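Side-chain contacts in uncharacterized protein (Sulfolobus solfataricus P2, PDB 2QS7), which is of unknown function but belongs to the DsrE/DsrF-like family and has been proposed to be an oxidoreductase: residues 17-22 with 73-78; 21-26 with 88-93; 49-54 with 121-126; 10-15 with 26-31. All blocks are in the same frame, centred on the assembly; numbering follows the deposited sequence.

Overall arrangement
Interactions 1, 2 and 4 all use helix 19-34, each at a different place along it. Interaction 4 is buried where the helix lies on strand 9-14, and interaction 2 is buried where it meets helix 87-97. Their centres are about 7 Å apart and they share G26. Interaction 1 is only partly buried, at the start of the helix, near the other subunits of the trimer. Interaction 3 is a surface contact that does not use this helix as a partner, although A50 touches L22 and F122 touches V91 and Q92. The two buried contacts are made by apolar side chains, with no hydrogen bond across them. Interaction 1 is apolar too, with polar bonds beside it. Interaction 3 adds a salt bridge with a weak hydrogen bond near the surface.

Interaction 1 (17-22 with 73-78); sequences GTIDKL and PIMMQK
I19 meets the two selenomethionines M75 and M76 with one methyl group. Its CG2 lies 4.2 Å from M75 CE and 4.3 Å from M76 SE. The two partners reach it differently. M75 runs out straight through chi1 and chi2 (-173° and -169°), and only its last bond turns to present CE. M76 is folded at all three torsions, which brings SE in although its CB does not point at the other segment. No hydrogen bond crosses this contact, and the backbones stay well apart, with the CA atoms of I19 and M76 9.5 Å from each other.

The tighter side is at M75, which is buried against I64 and F112 of the second subunit. The looser side is at M76, which is partly exposed, as is I19. D20, next after I19, is held by polar bonds: OD1 accepts from D65 N and weakly from T18 OG1, and OD2 accepts from W46 NE1 of the second subunit. T18 O accepts from both K21 N and L22 N, and so closes the first turn of helix 19-34. The contact sets helix 72-81 against the start of this helix, just after the strand-to-helix turn of the first beta-alpha-beta unit of a parallel alpha/beta fold.

Interaction 2 (21-26 with 88-93); sequences KLMPVG and HQLVQQ
Helices 19-34 and 87-97 pack nearly parallel, and meet where L90 sits on G26. The short segments approach to 8.6 Å between axes, with 19° between their directions. The CA atoms of G26 and L90 are 5.2 Å apart. With no side chain on G26, L90 CD1 can lie against the glycine backbone, 3.7 Å from G26 C. L90 CB is 3.6 Å from G26 O. V91 follows one residue on, with CG2 4.2 Å from G26 CA.

M23 adds a methyl group from the turn before. Its CB points away from the other helix, but bends at chi2 (-58°) and chi3 (-38°) swing the chain back. CE then comes within 3.9 Å of L90 CD1, and the two side chains cross at about a right angle. Helix 21-26 is kinked at P24, whose N cannot donate to the preceding turn.

L90 also packs on I27 and S30 further along helix 19-34. W87 at the start of helix 87-97 touches L22 and M23. L22 and V25 turn to V14 of strand 9-14, while M23 also meets F45 of the second subunit.

Interaction 3 (49-54 with 121-126); sequences QAITKR and EFVDDV
The F122 ring takes I51 at its edge: I51 CG2 lies near the ring plane, 4.1 Å from both F122 CZ and CE1. V91 CG1 of helix 87-97 comes to F122 CE2 from one side of the ring plane, and Q92 lies beside F122 CB. The carboxylate of E121 is met at one oxygen, where OE2 lies 3.4 Å from K53 NZ. This is a salt bridge with a weak hydrogen bond.

I51 uses two branches. CG1 stands between the backbone N and the carbonyl carbon (chi1 58°), and this sends CD1 to V123 CG2 at 3.6 Å, while CG2 is left for the ring. I51 crosses both F122 and V123 at about a right angle.

The contact joins the turn between helices 45-50 and 53-57 to the loop that leads into strand 125-127, an outermost strand of the chain's parallel sheet. T52 is the N-cap of helix 53-57: its OG1 accepts from S55 N. The same hydroxyl donates to Q49 O at 2.8 Å, in the carbonyl plane, and T52 N reaches that oxygen too at 3.2 Å. Two bonds thus tie the end of one helix to the start of the next.

K53 is extended beyond CG, which carries NZ out to E121 near the surface. NZ also makes a weak hydrogen bond to E117 O.

Interaction 4 (10-15 with 26-31); sequences LSIIVF and GILTSG
Strand 10-14 lies against helix 26-31 with L10 and T29 nearest, their CA atoms 8.3 Å apart, and no hydrogen bond joins the two. L28 is the helix residue that reaches across to the strand. Its CB bond points at the strand, and L10 and I12 point back at it.

I12 meets it with its far methyl group. I12 CD1 is 4.0 Å from L28 CD1 and 4.1 Å from L28 CB. The chain of I12 is straight at chi2 (179°), so CD1 reaches to the full length of the side chain. The two residues pass each other at a slant. L10 touches the same leucine nearer its backbone: L10 CD2 lies 4.3 Å from L28 CB and 4.2 Å from L28 O. Chi1 of L10, 176°, sets CG on the far side from its own backbone N, and this brings CD2 against L28 CB and O.

The two elements are the first strand and the helix of the beta-alpha-beta unit made by strand 9-14, helix 19-34 and strand 38-43. The strand is paired on both sides within the parallel sheet. L10 and I12 bond through their backbones to N40 of strand 38-43, and S11 bonds to T140 and L142 of strand 140-143.

The second subunit covers the same apolar layer: its V129 packs on L28 and its L133 on L10. I144, at the end of the chain, touches both I12 and L28.

Interaction 1 (17-22 with 73-78)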
loop_
_atom_site.group_PDB
_atom_site.type_symbol
_atom_site.label_atom_id
_atom_site.label_comp_id
_atom_site.label_asym_id
_atom_site.label_seq_id
_atom_site.Cartn_x
_atom_site.Cartn_y
_atom_site.Cartn_z
ATOM N N GLY A 17 7.037 0.805 8.833
ATOM C CA GLY A 17 7.577 1.344 10.064
ATOM C C GLY A 17 8.408 2.613 9.899
ATOM O O GLY A 17 9.000 3.042 10.854
ATOM N N THR A 18 8.432 3.211 8.716
ATOM C CA THR A 18 9.176 4.443 8.496
ATOM C C THR A 18 8.281 5.611 8.898
ATOM O O THR A 18 7.069 5.529 8.845
ATOM C CB THR A 18 9.687 4.567 7.046
ATOM O OG1 THR A 18 8.590 4.436 6.128
ATOM C CG2 THR A 18 10.686 3.483 6.764
ATOM N N ILE A 19 8.897 6.714 9.293
ATOM C CA ILE A 19 8.155 7.861 9.789
ATOM C C ILE A 19 7.220 8.452 8.743
ATOM O O ILE A 19 6.130 8.876 9.094
ATOM C CB ILE A 19 9.104 8.962 10.384
ATOM C CG1 ILE A 19 8.324 10.009 11.182
ATOM C CG2 ILE A 19 9.930 9.649 9.302
ATOM C CD1 ILE A 19 7.665 9.456 12.399
ATOM N N ASP A 20 7.632 8.451 7.480
ATOM C CA ASP A 20 6.803 9.023 6.423
ATOM C C ASP A 20 5.549 8.219 6.180
ATOM O O ASP A 20 4.592 8.749 5.644
ATOM C CB ASP A 20 7.589 9.232 5.124
ATOM C CG ASP A 20 8.276 7.979 4.655
ATOM O OD1 ASP A 20 9.150 7.487 5.412
ATOM O OD2 ASP A 20 7.964 7.513 3.530
ATOM N N LYS A 21 5.525 6.953 6.586
ATOM C CA LYS A 21 4.304 6.159 6.466
ATOM C C LYS A 21 3.498 6.155 7.765
ATOM O O LYS A 21 2.276 6.080 7.754
ATOM C CB LYS A 21 4.595 4.757 5.969
ATOM C CG LYS A 21 5.111 4.765 4.526
ATOM C CD LYS A 21 4.629 3.556 3.732
ATOM C CE LYS A 21 5.220 3.516 2.323
ATOM N NZ LYS A 21 4.871 2.264 1.550
ATOM N N LEU A 22 4.170 6.291 8.891
ATOM C CA LEU A 22 3.472 6.327 10.161
ATOM C C LEU A 22 2.708 7.640 10.305
ATOM O O LEU A 22 1.647 7.646 10.915
ATOM C CB LEU A 22 4.444 6.102 11.327
ATOM C CG LEU A 22 5.043 4.693 11.456
ATOM C CD1 LEU A 22 6.250 4.676 12.404
ATOM C CD2 LEU A 22 3.962 3.692 11.882
ATOM N N PRO A 73 14.760 15.909 5.804
ATOM C CA PRO A 73 14.911 17.102 6.649
ATOM C C PRO A 73 13.829 18.174 6.433
ATOM O O PRO A 73 13.303 18.698 7.421
ATOM C CB PRO A 73 16.301 17.648 6.276
ATOM C CG PRO A 73 16.756 16.865 5.081
ATOM C CD PRO A 73 15.993 15.582 5.068
ATOM N N ILE A 74 13.502 18.487 5.171
ATOM C CA ILE A 74 12.459 19.493 4.859
ATOM C C ILE A 74 11.180 19.201 5.637
ATOM O O ILE A 74 10.578 20.099 6.244
ATOM C CB ILE A 74 12.046 19.542 3.342
ATOM C CG1 ILE A 74 13.191 20.051 2.459
ATOM C CG2 ILE A 74 10.818 20.452 3.134
ATOM C CD1 ILE A 74 12.791 20.292 0.990
HETATM N N MSE A 75 10.771 17.932 5.600
HETATM C CA MSE A 75 9.568 17.506 6.267
HETATM C C MSE A 75 9.715 17.563 7.793
HETATM O O MSE A 75 8.848 18.123 8.473
HETATM C CB MSE A 75 9.203 16.093 5.802
HETATM C CG MSE A 75 7.867 15.588 6.292
HETATM SE SE MSE A 75 7.721 13.662 5.905
HETATM C CE MSE A 75 9.388 13.057 6.859
HETATM N N MSE A 76 10.794 16.988 8.325
HETATM C CA MSE A 76 11.001 16.937 9.772
HETATM C C MSE A 76 11.061 18.337 10.358
HETATM O O MSE A 76 10.398 18.614 11.361
HETATM C CB MSE A 76 12.264 16.132 10.105
HETATM C CG MSE A 76 12.185 14.675 9.606
HETATM SE SE MSE A 76 10.517 13.818 10.132
HETATM C CE MSE A 76 10.832 13.915 12.127
ATOM N N GLN A 77 11.824 19.210 9.700
ATOM C CA GLN A 77 11.969 20.597 10.120
ATOM C C GLN A 77 10.610 21.326 10.103
ATOM O O GLN A 77 10.253 21.987 11.077
ATOM C CB GLN A 77 12.980 21.332 9.224
ATOM N N LYS A 78 9.833 21.161 9.028
ATOM C CA LYS A 78 8.564 21.892 8.881
ATOM C C LYS A 78 7.492 21.435 9.862
ATOM O O LYS A 78 6.598 22.213 10.203
ATOM C CB LYS A 78 8.043 21.813 7.444
#

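Interaction 2 (21-26 with 88-93)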
loop_
_atom_site.group_PDB
_atom_site.type_symbol
_atom_site.label_atom_id
_atom_site.label_comp_id
_atom_site.label_asym_id
_atom_site.label_seq_id
_atom_site.Cartn_x
_atom_site.Cartn_y
_atom_site.Cartn_z
ATOM N N LYS A 21 5.525 6.953 6.586
ATOM C CA LYS A 21 4.304 6.159 6.466
ATOM C C LYS A 21 3.498 6.155 7.765
ATOM O O LYS A 21 2.276 6.080 7.754
ATOM C CB LYS A 21 4.595 4.757 5.969
ATOM C CG LYS A 21 5.111 4.765 4.526
ATOM C CD LYS A 21 4.629 3.556 3.732
ATOM C CE LYS A 21 5.220 3.516 2.323
ATOM N NZ LYS A 21 4.871 2.264 1.550
ATOM N N LEU A 22 4.170 6.291 8.891
ATOM C CA LEU A 22 3.472 6.327 10.161
ATOM C C LEU A 22 2.708 7.640 10.305
ATOM O O LEU A 22 1.647 7.646 10.915
ATOM C CB LEU A 22 4.444 6.102 11.327
ATOM C CG LEU A 22 5.043 4.693 11.456
ATOM C CD1 LEU A 22 6.250 4.676 12.404
ATOM C CD2 LEU A 22 3.962 3.692 11.882
HETATM N N MSE A 23 3.225 8.751 9.762
HETATM C CA MSE A 23 2.496 10.034 9.836
HETATM C C MSE A 23 1.099 9.978 9.211
HETATM O O MSE A 23 0.148 10.392 9.849
HETATM C CB MSE A 23 3.310 11.176 9.233
HETATM C CG MSE A 23 4.412 11.755 10.142
HETATM SE SE MSE A 23 3.741 12.430 11.866
HETATM C CE MSE A 23 2.015 13.255 11.339
ATOM N N PRO A 24 0.981 9.520 7.954
ATOM C CA PRO A 24 -0.322 9.291 7.331
ATOM C C PRO A 24 -1.243 8.446 8.213
ATOM O O PRO A 24 -2.455 8.688 8.262
ATOM C CB PRO A 24 0.029 8.505 6.070
ATOM C CG PRO A 24 1.372 8.795 5.768
ATOM C CD PRO A 24 2.073 9.269 7.008
ATOM N N VAL A 25 -0.713 7.394 8.841
ATOM C CA VAL A 25 -1.530 6.555 9.755
ATOM C C VAL A 25 -2.118 7.439 10.848
ATOM O O VAL A 25 -3.300 7.403 11.096
ATOM C CB VAL A 25 -0.720 5.406 10.390
ATOM C CG1 VAL A 25 -1.507 4.763 11.573
ATOM C CG2 VAL A 25 -0.356 4.370 9.303
ATOM N N GLY A 26 -1.282 8.277 11.455
ATOM C CA GLY A 26 -1.753 9.205 12.482
ATOM C C GLY A 26 -2.793 10.217 11.979
ATOM O O GLY A 26 -3.793 10.483 12.647
ATOM N N HIS A 88 1.998 8.739 16.941
ATOM C CA HIS A 88 1.370 7.977 18.017
ATOM C C HIS A 88 0.522 8.843 18.930
ATOM O O HIS A 88 -0.420 8.345 19.517
ATOM C CB HIS A 88 2.373 7.166 18.827
ATOM C CG HIS A 88 3.502 7.967 19.363
ATOM N ND1 HIS A 88 3.417 8.680 20.540
ATOM C CD2 HIS A 88 4.758 8.160 18.889
ATOM C CE1 HIS A 88 4.571 9.289 20.761
ATOM N NE2 HIS A 88 5.402 8.992 19.773
ATOM N N GLN A 89 0.871 10.120 19.070
ATOM C CA GLN A 89 0.080 11.054 19.851
ATOM C C GLN A 89 -1.234 11.299 19.145
ATOM O O GLN A 89 -2.268 11.389 19.777
ATOM C CB GLN A 89 0.822 12.368 20.037
ATOM C CG GLN A 89 2.101 12.199 20.850
ATOM C CD GLN A 89 2.894 13.479 20.988
ATOM O OE1 GLN A 89 2.852 14.369 20.130
ATOM N NE2 GLN A 89 3.632 13.576 22.077
ATOM N N LEU A 90 -1.198 11.384 17.819
ATOM C CA LEU A 90 -2.418 11.535 17.037
ATOM C C LEU A 90 -3.322 10.321 17.230
ATOM O O LEU A 90 -4.548 10.463 17.334
ATOM C CB LEU A 90 -2.116 11.760 15.549
ATOM C CG LEU A 90 -1.456 13.076 15.112
ATOM C CD1 LEU A 90 -1.087 13.014 13.634
ATOM C CD2 LEU A 90 -2.323 14.301 15.395
ATOM N N VAL A 91 -2.738 9.131 17.293
ATOM C CA VAL A 91 -3.553 7.929 17.499
ATOM C C VAL A 91 -4.177 7.926 18.915
ATOM O O VAL A 91 -5.406 7.723 19.070
ATOM C CB VAL A 91 -2.776 6.643 17.210
ATOM C CG1 VAL A 91 -3.640 5.416 17.528
ATOM C CG2 VAL A 91 -2.353 6.652 15.740
ATOM N N GLN A 92 -3.366 8.213 19.927
ATOM C CA GLN A 92 -3.856 8.207 21.284
ATOM C C GLN A 92 -4.930 9.264 21.483
ATOM O O GLN A 92 -5.930 9.012 22.155
ATOM C CB GLN A 92 -2.703 8.370 22.302
ATOM C CG GLN A 92 -3.147 8.436 23.765
ATOM C CD GLN A 92 -4.112 7.316 24.199
ATOM O OE1 GLN A 92 -5.202 7.595 24.726
ATOM N NE2 GLN A 92 -3.735 6.060 23.956
ATOM N N GLN A 93 -4.734 10.446 20.911
ATOM C CA GLN A 93 -5.738 11.515 21.026
ATOM C C GLN A 93 -7.013 11.076 20.321
ATOM O O GLN A 93 -8.107 11.359 20.789
ATOM C CB GLN A 93 -5.246 12.835 20.425
#

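Interaction 3 (49-54 with 121-126)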
loop_
_atom_site.group_PDB
_atom_site.type_symbol
_atom_site.label_atom_id
_atom_site.label_comp_id
_atom_site.label_asym_id
_atom_site.label_seq_id
_atom_site.Cartn_x
_atom_site.Cartn_y
_atom_site.Cartn_z
ATOM N N GLN A 49 6.737 -3.362 15.156
ATOM C CA GLN A 49 8.015 -2.958 15.762
ATOM C C GLN A 49 7.905 -1.526 16.292
ATOM O O GLN A 49 8.373 -1.187 17.369
ATOM C CB GLN A 49 9.081 -2.937 14.658
ATOM C CG GLN A 49 10.446 -3.415 15.031
ATOM C CD GLN A 49 10.539 -4.914 14.913
ATOM O OE1 GLN A 49 9.783 -5.544 14.144
ATOM N NE2 GLN A 49 11.453 -5.503 15.673
ATOM N N ALA A 50 7.258 -0.686 15.496
ATOM C CA ALA A 50 7.071 0.724 15.789
ATOM C C ALA A 50 6.204 1.008 17.032
ATOM O O ALA A 50 6.272 2.096 17.583
ATOM C CB ALA A 50 6.459 1.403 14.565
ATOM N N ILE A 51 5.377 0.061 17.461
ATOM C CA ILE A 51 4.566 0.267 18.658
ATOM C C ILE A 51 5.101 -0.497 19.881
ATOM O O ILE A 51 4.399 -0.657 20.878
ATOM C CB ILE A 51 3.090 -0.075 18.459
ATOM C CG1 ILE A 51 2.891 -1.525 18.014
ATOM C CG2 ILE A 51 2.451 0.849 17.421
ATOM C CD1 ILE A 51 1.459 -1.963 18.137
ATOM N N THR A 52 6.334 -0.991 19.800
ATOM C CA THR A 52 6.956 -1.599 20.977
ATOM C C THR A 52 7.427 -0.424 21.818
ATOM O O THR A 52 7.788 0.614 21.262
ATOM C CB THR A 52 8.195 -2.483 20.654
ATOM O OG1 THR A 52 9.200 -1.686 20.031
ATOM C CG2 THR A 52 7.836 -3.648 19.729
ATOM N N LYS A 53 7.378 -0.576 23.142
ATOM C CA LYS A 53 7.852 0.453 24.078
ATOM C C LYS A 53 9.280 0.837 23.773
ATOM O O LYS A 53 9.633 2.012 23.843
ATOM C CB LYS A 53 7.794 -0.050 25.519
ATOM C CG LYS A 53 6.388 -0.222 26.068
ATOM C CD LYS A 53 6.448 -0.846 27.466
ATOM C CE LYS A 53 5.050 -1.098 28.026
ATOM N NZ LYS A 53 5.091 -1.799 29.344
ATOM N N ARG A 54 10.102 -0.156 23.438
ATOM C CA ARG A 54 11.506 0.123 23.107
ATOM C C ARG A 54 11.627 1.095 21.938
ATOM O O ARG A 54 12.403 2.045 21.997
ATOM C CB ARG A 54 12.317 -1.167 22.838
ATOM C CG ARG A 54 12.859 -1.839 24.120
ATOM C CD ARG A 54 13.750 -3.053 23.849
ATOM N NE ARG A 54 14.514 -3.423 25.036
ATOM N N GLU A 121 1.024 0.695 25.797
ATOM C CA GLU A 121 -0.183 0.533 26.606
ATOM C C GLU A 121 -1.463 0.701 25.804
ATOM O O GLU A 121 -2.482 0.104 26.131
ATOM C CB GLU A 121 -0.206 1.561 27.747
ATOM C CG GLU A 121 0.992 1.467 28.708
ATOM C CD GLU A 121 1.052 0.157 29.502
ATOM O OE1 GLU A 121 0.006 -0.535 29.594
ATOM O OE2 GLU A 121 2.140 -0.162 30.054
ATOM N N PHE A 122 -1.389 1.498 24.748
ATOM C CA PHE A 122 -2.555 1.802 23.964
ATOM C C PHE A 122 -3.002 0.671 23.036
ATOM O O PHE A 122 -3.961 0.830 22.317
ATOM C CB PHE A 122 -2.371 3.155 23.255
ATOM C CG PHE A 122 -1.575 3.119 21.972
ATOM C CD1 PHE A 122 -0.693 2.103 21.664
ATOM C CD2 PHE A 122 -1.643 4.203 21.111
ATOM C CE1 PHE A 122 0.025 2.129 20.475
ATOM C CE2 PHE A 122 -0.907 4.230 19.929
ATOM C CZ PHE A 122 -0.076 3.193 19.620
ATOM N N VAL A 123 -2.291 -0.456 23.041
ATOM C CA VAL A 123 -2.707 -1.613 22.250
ATOM C C VAL A 123 -3.854 -2.254 23.006
ATOM O O VAL A 123 -3.745 -2.550 24.195
ATOM C CB VAL A 123 -1.578 -2.625 22.069
ATOM C CG1 VAL A 123 -2.095 -3.939 21.450
ATOM C CG2 VAL A 123 -0.431 -1.990 21.251
ATOM N N ASP A 124 -4.958 -2.446 22.318
ATOM C CA ASP A 124 -6.153 -3.021 22.900
ATOM C C ASP A 124 -6.126 -4.540 22.909
ATOM O O ASP A 124 -6.591 -5.157 23.842
ATOM C CB ASP A 124 -7.382 -2.500 22.130
ATOM C CG ASP A 124 -7.528 -1.004 22.283
ATOM O OD1 ASP A 124 -7.630 -0.573 23.447
ATOM O OD2 ASP A 124 -7.483 -0.255 21.285
ATOM N N ASP A 125 -5.591 -5.166 21.878
ATOM C CA ASP A 125 -5.584 -6.612 21.849
ATOM C C ASP A 125 -4.596 -7.138 20.831
ATOM O O ASP A 125 -4.156 -6.412 19.961
ATOM C CB ASP A 125 -6.988 -7.138 21.503
ATOM C CG ASP A 125 -7.237 -8.551 22.033
ATOM O OD1 ASP A 125 -6.286 -9.206 22.565
ATOM O OD2 ASP A 125 -8.398 -9.009 21.929
ATOM N N VAL A 126 -4.253 -8.419 20.980
ATOM C CA VAL A 126 -3.350 -9.137 20.090
ATOM C C VAL A 126 -4.244 -10.111 19.367
ATOM O O VAL A 126 -4.943 -10.894 20.016
ATOM C CB VAL A 126 -2.242 -9.922 20.842
ATOM C CG1 VAL A 126 -1.544 -10.918 19.913
ATOM C CG2 VAL A 126 -1.225 -8.965 21.441
#

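Interaction 4 (10-15 with 26-31)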
loop_
_atom_site.group_PDB
_atom_site.type_symbol
_atom_site.label_atom_id
_atom_site.label_comp_id
_atom_site.label_asym_id
_atom_site.label_seq_id
_atom_site.Cartn_x
_atom_site.Cartn_y
_atom_site.Cartn_z
ATOM N N LEU A 10 -13.160 2.794 9.048
ATOM C CA LEU A 10 -11.871 2.747 8.398
ATOM C C LEU A 10 -10.976 1.748 9.144
ATOM O O LEU A 10 -10.827 1.817 10.353
ATOM C CB LEU A 10 -11.199 4.107 8.474
ATOM C CG LEU A 10 -9.776 4.220 7.907
ATOM C CD1 LEU A 10 -9.741 3.934 6.410
ATOM C CD2 LEU A 10 -9.219 5.636 8.222
ATOM N N SER A 11 -10.377 0.824 8.398
ATOM C CA SER A 11 -9.460 -0.138 8.968
ATOM C C SER A 11 -8.154 -0.058 8.211
ATOM O O SER A 11 -8.123 0.019 6.984
ATOM C CB SER A 11 -10.059 -1.549 8.923
ATOM O OG SER A 11 -11.350 -1.628 9.593
ATOM N N ILE A 12 -7.058 -0.076 8.945
ATOM C CA ILE A 12 -5.740 0.050 8.320
ATOM C C ILE A 12 -4.796 -0.997 8.835
ATOM O O ILE A 12 -4.687 -1.185 10.050
ATOM C CB ILE A 12 -5.092 1.428 8.654
ATOM C CG1 ILE A 12 -6.030 2.577 8.270
ATOM C CG2 ILE A 12 -3.698 1.567 7.963
ATOM C CD1 ILE A 12 -5.417 3.961 8.623
ATOM N N ILE A 13 -4.132 -1.688 7.896
ATOM C CA ILE A 13 -3.068 -2.634 8.218
ATOM C C ILE A 13 -1.806 -1.794 8.152
ATOM O O ILE A 13 -1.403 -1.287 7.082
ATOM C CB ILE A 13 -2.944 -3.817 7.255
ATOM C CG1 ILE A 13 -4.216 -4.641 7.278
ATOM C CG2 ILE A 13 -1.720 -4.717 7.603
ATOM C CD1 ILE A 13 -4.247 -5.775 6.201
ATOM N N VAL A 14 -1.226 -1.574 9.318
ATOM C CA VAL A 14 -0.014 -0.743 9.435
ATOM C C VAL A 14 1.148 -1.678 9.359
ATOM O O VAL A 14 1.607 -2.226 10.373
ATOM C CB VAL A 14 0.018 0.083 10.748
ATOM C CG1 VAL A 14 1.237 1.019 10.769
ATOM C CG2 VAL A 14 -1.299 0.876 10.936
ATOM N N PHE A 15 1.592 -1.909 8.126
ATOM C CA PHE A 15 2.732 -2.797 7.854
ATOM C C PHE A 15 4.066 -2.088 7.943
ATOM O O PHE A 15 5.093 -2.671 8.423
ATOM C CB PHE A 15 2.561 -3.348 6.433
ATOM C CG PHE A 15 3.736 -4.083 5.912
ATOM C CD1 PHE A 15 3.890 -5.426 6.148
ATOM C CD2 PHE A 15 4.714 -3.432 5.185
ATOM C CE1 PHE A 15 4.986 -6.083 5.666
ATOM C CE2 PHE A 15 5.769 -4.099 4.699
ATOM C CZ PHE A 15 5.919 -5.418 4.943
ATOM N N GLY A 26 -1.282 8.277 11.455
ATOM C CA GLY A 26 -1.753 9.205 12.482
ATOM C C GLY A 26 -2.793 10.217 11.979
ATOM O O GLY A 26 -3.793 10.483 12.647
ATOM N N ILE A 27 -2.547 10.767 10.798
ATOM C CA ILE A 27 -3.406 11.793 10.222
ATOM C C ILE A 27 -4.732 11.177 9.779
ATOM O O ILE A 27 -5.785 11.745 10.000
ATOM C CB ILE A 27 -2.689 12.523 9.041
ATOM C CG1 ILE A 27 -1.490 13.325 9.556
ATOM C CG2 ILE A 27 -3.655 13.443 8.310
ATOM C CD1 ILE A 27 -0.551 13.730 8.465
ATOM N N LEU A 28 -4.683 10.019 9.152
ATOM C CA LEU A 28 -5.925 9.337 8.773
ATOM C C LEU A 28 -6.741 8.998 10.008
ATOM O O LEU A 28 -7.946 9.177 10.034
ATOM C CB LEU A 28 -5.626 8.041 8.042
ATOM C CG LEU A 28 -5.314 8.163 6.568
ATOM C CD1 LEU A 28 -4.478 6.974 6.134
ATOM C CD2 LEU A 28 -6.631 8.256 5.779
ATOM N N THR A 29 -6.078 8.443 11.021
ATOM C CA THR A 29 -6.788 8.030 12.220
ATOM C C THR A 29 -7.454 9.205 12.894
ATOM O O THR A 29 -8.612 9.144 13.265
ATOM C CB THR A 29 -5.847 7.343 13.196
ATOM O OG1 THR A 29 -5.301 6.189 12.545
ATOM C CG2 THR A 29 -6.590 6.919 14.453
ATOM N N SER A 30 -6.693 10.288 13.031
ATOM C CA SER A 30 -7.134 11.492 13.717
ATOM C C SER A 30 -8.293 12.140 12.984
ATOM O O SER A 30 -9.310 12.491 13.580
ATOM C CB SER A 30 -5.963 12.471 13.794
ATOM O OG SER A 30 -6.230 13.533 14.686
ATOM N N GLY A 31 -8.129 12.277 11.673
ATOM C CA GLY A 31 -9.162 12.894 10.825
ATOM C C GLY A 31 -10.424 12.065 10.762
ATOM O O GLY A 31 -11.493 12.584 10.912
#